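Local atomic coordinates of argininosuccinate lyase (Chelativorans sp., PDB entry 6RXA), a protein that is an EDDS lyase of the aspartase/fumarase group of C-N lyases, and probably also splits argininosuccinate into fumarate and arginine. Residues E384-A396 and I406-T419. The protein carries 2 engineered substitutions. Residues are numbered along the deposited sequence; the frame is centred on the assembly and turned at random.
Sequences EAHEIVAHVVITA and IGLDLVQEAAVAQT
The His391 imidazole has the carbonyl O of Ala414 over one face, while Ala417 CB and Gln418 OE1 approach it obliquely. Here two successive helices of the argininosuccinate lyase C-terminal family region pack at a steep angle: the axes of segments 384-396 (on helix 382-399) and 408-419 approach to 8.4 Å, their directions differing by 120°. Chi1 of -170° sets the His391 ring anti to its own N and carries it over the second helix. His391 ND1 donates to Gln418 OE1 at 3.0 Å, a bent bond (133° at the hydrogen) that lies in the amide's carbonyl plane but is tilted from the ring. With an alanine in place of His391, Gln418 OE1 would probably lose this donor and a gap would open beside Ala414 and Ala417. The Gln418 amide also lies against Glu387 CG, whose OE1 accepts a hydrogen bond from Gly12 N of the second subunit. Next along the helix, Val392 splits its branches: CG1 meets Ile406 CD1, while CG2 presses tightly on Ala414 CB at 3.4 Å. Ile388 CG2 rests over Ala415. On the far side, helix 367-378 covers Ala385 and Val389. Thr395 and Leu410 lie alongside, running opposite ways, Thr395 CG2 coming within 3.5 Å of Leu410 CD1.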
loop_
_atom_site.group_PDB
_atom_site.type_symbol
_atom_site.label_atom_id
_atom_site.label_comp_id
_atom_site.label_asym_id
_atom_site.label_seq_id
_atom_site.Cartn_x
_atom_site.Cartn_y
_atom_site.Cartn_z
ATOM N N GLU A 384 30.688 -27.165 19.209
ATOM C CA GLU A 384 31.733 -26.938 20.212
ATOM C C GLU A 384 32.846 -26.047 19.666
ATOM O O GLU A 384 33.416 -25.231 20.402
ATOM C CB GLU A 384 32.326 -28.254 20.722
ATOM C CG GLU A 384 33.389 -28.042 21.822
ATOM C CD GLU A 384 34.049 -29.334 22.301
ATOM O OE1 GLU A 384 33.872 -30.381 21.641
ATOM O OE2 GLU A 384 34.751 -29.297 23.337
ATOM N N ALA A 385 33.207 -26.224 18.394
ATOM C CA ALA A 385 34.209 -25.352 17.797
ATOM C C ALA A 385 33.739 -23.904 17.824
ATOM O O ALA A 385 34.509 -22.995 18.145
ATOM C CB ALA A 385 34.492 -25.795 16.364
ATOM N N HIS A 386 32.467 -23.677 17.504
ATOM C CA HIS A 386 31.915 -22.325 17.496
ATOM C C HIS A 386 32.050 -21.670 18.862
ATOM O O HIS A 386 32.448 -20.502 18.959
ATOM C CB HIS A 386 30.466 -22.433 17.037
ATOM C CG HIS A 386 29.698 -21.155 17.080
ATOM N ND1 HIS A 386 29.273 -20.585 18.261
ATOM C CD2 HIS A 386 29.230 -20.367 16.086
ATOM C CE1 HIS A 386 28.592 -19.483 17.988
ATOM N NE2 HIS A 386 28.540 -19.336 16.677
ATOM N N GLU A 387 31.765 -22.410 19.935
ATOM C CA GLU A 387 31.856 -21.829 21.271
ATOM C C GLU A 387 33.290 -21.443 21.618
ATOM O O GLU A 387 33.522 -20.414 22.269
ATOM C CB GLU A 387 31.304 -22.816 22.305
ATOM C CG GLU A 387 30.902 -22.187 23.638
ATOM C CD GLU A 387 29.749 -21.194 23.512
ATOM O OE1 GLU A 387 29.827 -20.117 24.137
ATOM O OE2 GLU A 387 28.770 -21.487 22.793
ATOM N N ILE A 388 34.264 -22.260 21.216
ATOM C CA ILE A 388 35.662 -21.912 21.457
ATOM C C ILE A 388 36.015 -20.623 20.724
ATOM O O ILE A 388 36.626 -19.705 21.287
ATOM C CB ILE A 388 36.591 -23.054 21.019
ATOM C CG1 ILE A 388 36.411 -24.289 21.900
ATOM C CG2 ILE A 388 38.048 -22.565 21.076
ATOM C CD1 ILE A 388 37.124 -25.518 21.359
ATOM N N VAL A 389 35.660 -20.544 19.442
ATOM C CA VAL A 389 36.039 -19.370 18.664
ATOM C C VAL A 389 35.293 -18.120 19.127
ATOM O O VAL A 389 35.846 -17.021 19.112
ATOM C CB VAL A 389 35.890 -19.640 17.157
ATOM C CG1 VAL A 389 36.183 -18.368 16.360
ATOM C CG2 VAL A 389 36.817 -20.790 16.737
ATOM N N ALA A 390 34.043 -18.242 19.567
ATOM C CA ALA A 390 33.387 -17.067 20.129
ATOM C C ALA A 390 34.176 -16.529 21.319
ATOM O O ALA A 390 34.292 -15.308 21.492
ATOM C CB ALA A 390 31.955 -17.399 20.533
ATOM N N HIS A 391 34.722 -17.428 22.149
ATOM C CA HIS A 391 35.533 -16.999 23.285
ATOM C C HIS A 391 36.809 -16.318 22.807
ATOM O O HIS A 391 37.250 -15.324 23.396
ATOM C CB HIS A 391 35.858 -18.207 24.171
ATOM C CG HIS A 391 36.490 -17.856 25.486
ATOM N ND1 HIS A 391 35.823 -17.973 26.686
ATOM C CD2 HIS A 391 37.733 -17.408 25.791
ATOM C CE1 HIS A 391 36.619 -17.603 27.672
ATOM N NE2 HIS A 391 37.784 -17.254 27.157
ATOM N N VAL A 392 37.407 -16.824 21.729
ATOM C CA VAL A 392 38.558 -16.148 21.147
ATOM C C VAL A 392 38.200 -14.706 20.817
ATOM O O VAL A 392 38.927 -13.768 21.161
ATOM C CB VAL A 392 39.063 -16.902 19.906
ATOM C CG1 VAL A 392 40.092 -16.049 19.175
ATOM C CG2 VAL A 392 39.649 -18.264 20.303
ATOM N N VAL A 393 37.063 -14.504 20.152
ATOM C CA VAL A 393 36.685 -13.150 19.759
ATOM C C VAL A 393 36.448 -12.279 20.984
ATOM O O VAL A 393 36.859 -11.117 21.026
ATOM C CB VAL A 393 35.439 -13.162 18.857
ATOM C CG1 VAL A 393 34.961 -11.734 18.607
ATOM C CG2 VAL A 393 35.740 -13.836 17.558
ATOM N N ILE A 394 35.715 -12.801 21.968
ATOM C CA ILE A 394 35.417 -12.018 23.165
ATOM C C ILE A 394 36.710 -11.576 23.831
ATOM O O ILE A 394 36.887 -10.399 24.168
ATOM C CB ILE A 394 34.523 -12.827 24.120
ATOM C CG1 ILE A 394 33.137 -13.020 23.484
ATOM C CG2 ILE A 394 34.401 -12.137 25.471
ATOM C CD1 ILE A 394 32.257 -14.003 24.212
ATOM N N THR A 395 37.643 -12.509 24.005
ATOM C CA THR A 395 38.915 -12.172 24.623
ATOM C C THR A 395 39.702 -11.206 23.750
ATOM O O THR A 395 40.283 -10.241 24.259
ATOM C CB THR A 395 39.709 -13.449 24.884
ATOM O OG1 THR A 395 38.934 -14.339 25.700
ATOM C CG2 THR A 395 41.008 -13.122 25.594
ATOM N N ALA A 396 39.713 -11.428 22.432
ATOM C CA ALA A 396 40.487 -10.559 21.552
ATOM C C ALA A 396 39.975 -9.124 21.597
ATOM O O ALA A 396 40.766 -8.176 21.588
ATOM C CB ALA A 396 40.459 -11.085 20.115
ATOM N N ILE A 406 45.599 -12.590 16.147
ATOM C CA ILE A 406 45.263 -13.756 16.959
ATOM C C ILE A 406 46.237 -14.882 16.647
ATOM O O ILE A 406 46.501 -15.189 15.477
ATOM C CB ILE A 406 43.815 -14.196 16.695
ATOM C CG1 ILE A 406 42.830 -13.121 17.165
ATOM C CG2 ILE A 406 43.540 -15.549 17.358
ATOM C CD1 ILE A 406 41.401 -13.393 16.740
ATOM N N GLY A 407 46.763 -15.513 17.693
ATOM C CA GLY A 407 47.739 -16.571 17.523
ATOM C C GLY A 407 47.452 -17.820 18.330
ATOM O O GLY A 407 46.363 -17.986 18.885
ATOM N N LEU A 408 48.447 -18.703 18.418
ATOM C CA LEU A 408 48.239 -19.990 19.071
ATOM C C LEU A 408 47.906 -19.818 20.548
ATOM O O LEU A 408 47.037 -20.521 21.075
ATOM C CB LEU A 408 49.485 -20.853 18.882
ATOM C CG LEU A 408 49.420 -22.311 19.329
ATOM C CD1 LEU A 408 48.340 -23.083 18.617
ATOM C CD2 LEU A 408 50.798 -22.948 19.087
ATOM N N ASP A 409 48.560 -18.872 21.231
ATOM C CA ASP A 409 48.336 -18.710 22.667
ATOM C C ASP A 409 46.881 -18.360 22.964
ATOM O O ASP A 409 46.246 -18.972 23.828
ATOM C CB ASP A 409 49.279 -17.648 23.240
ATOM C CG ASP A 409 50.717 -18.138 23.362
ATOM O OD1 ASP A 409 50.941 -19.367 23.311
ATOM O OD2 ASP A 409 51.626 -17.295 23.519
ATOM N N LEU A 410 46.329 -17.378 22.252
ATOM C CA LEU A 410 44.955 -16.963 22.511
ATOM C C LEU A 410 43.966 -18.084 22.204
ATOM O O LEU A 410 42.977 -18.265 22.927
ATOM C CB LEU A 410 44.643 -15.714 21.689
ATOM C CG LEU A 410 43.354 -14.988 22.049
ATOM C CD1 LEU A 410 43.424 -14.436 23.447
ATOM C CD2 LEU A 410 43.077 -13.867 21.071
ATOM N N VAL A 411 44.216 -18.856 21.144
ATOM C CA VAL A 411 43.306 -19.946 20.799
ATOM C C VAL A 411 43.370 -21.051 21.846
ATOM O O VAL A 411 42.344 -21.649 22.197
ATOM C CB VAL A 411 43.628 -20.493 19.398
ATOM C CG1 VAL A 411 42.885 -21.806 19.150
ATOM C CG2 VAL A 411 43.302 -19.456 18.340
ATOM N N GLN A 412 44.571 -21.376 22.330
ATOM C CA GLN A 412 44.672 -22.426 23.336
ATOM C C GLN A 412 44.003 -21.994 24.635
ATOM O O GLN A 412 43.303 -22.790 25.272
ATOM C CB GLN A 412 46.131 -22.806 23.579
ATOM C CG GLN A 412 46.835 -23.455 22.390
ATOM C CD GLN A 412 46.240 -24.798 21.983
ATOM O OE1 GLN A 412 45.736 -25.558 22.813
ATOM N NE2 GLN A 412 46.300 -25.095 20.691
ATOM N N GLU A 413 44.187 -20.728 25.033
ATOM C CA GLU A 413 43.543 -20.238 26.247
ATOM C C GLU A 413 42.027 -20.337 26.142
ATOM O O GLU A 413 41.351 -20.703 27.110
ATOM C CB GLU A 413 43.945 -18.788 26.515
ATOM C CG GLU A 413 45.406 -18.581 26.853
ATOM C CD GLU A 413 45.749 -17.119 27.090
ATOM O OE1 GLU A 413 46.954 -16.797 27.157
ATOM O OE2 GLU A 413 44.817 -16.294 27.208
ATOM N N ALA A 414 41.470 -19.996 24.979
ATOM C CA ALA A 414 40.027 -20.072 24.811
ATOM C C ALA A 414 39.546 -21.512 24.884
ATOM O O ALA A 414 38.511 -21.793 25.500
ATOM C CB ALA A 414 39.641 -19.469 23.461
ATOM N N ALA A 415 40.271 -22.431 24.249
ATOM C CA ALA A 415 39.894 -23.833 24.329
ATOM C C ALA A 415 39.920 -24.294 25.776
ATOM O O ALA A 415 39.005 -24.991 26.229
ATOM C CB ALA A 415 40.828 -24.673 23.460
ATOM N N VAL A 416 40.941 -23.876 26.529
ATOM C CA VAL A 416 41.050 -24.271 27.934
ATOM C C VAL A 416 39.938 -23.633 28.757
ATOM O O VAL A 416 39.261 -24.309 29.543
ATOM C CB VAL A 416 42.446 -23.921 28.481
ATOM C CG1 VAL A 416 42.476 -23.997 30.015
ATOM C CG2 VAL A 416 43.504 -24.853 27.882
ATOM N N ALA A 417 39.725 -22.323 28.578
ATOM C CA ALA A 417 38.715 -21.618 29.360
ATOM C C ALA A 417 37.324 -22.179 29.112
ATOM O O ALA A 417 36.499 -22.229 30.029
ATOM C CB ALA A 417 38.740 -20.127 29.020
ATOM N N GLN A 418 37.050 -22.615 27.887
ATOM C CA GLN A 418 35.718 -23.058 27.512
ATOM C C GLN A 418 35.544 -24.566 27.596
ATOM O O GLN A 418 34.407 -25.045 27.614
ATOM C CB GLN A 418 35.424 -22.599 26.078
ATOM C CG GLN A 418 33.960 -22.372 25.783
ATOM C CD GLN A 418 33.349 -21.295 26.653
ATOM O OE1 GLN A 418 33.985 -20.285 26.956
ATOM N NE2 GLN A 418 32.108 -21.513 27.070
ATOM N N THR A 419 36.636 -25.315 27.689
ATOM C CA THR A 419 36.605 -26.764 27.544
ATOM C C THR A 419 37.509 -27.477 28.539
ATOM O O THR A 419 37.384 -28.699 28.681
ATOM C CB THR A 419 36.960 -27.106 26.079
ATOM O OG1 THR A 419 35.806 -27.660 25.419
ATOM C CG2 THR A 419 38.130 -28.051 25.948
#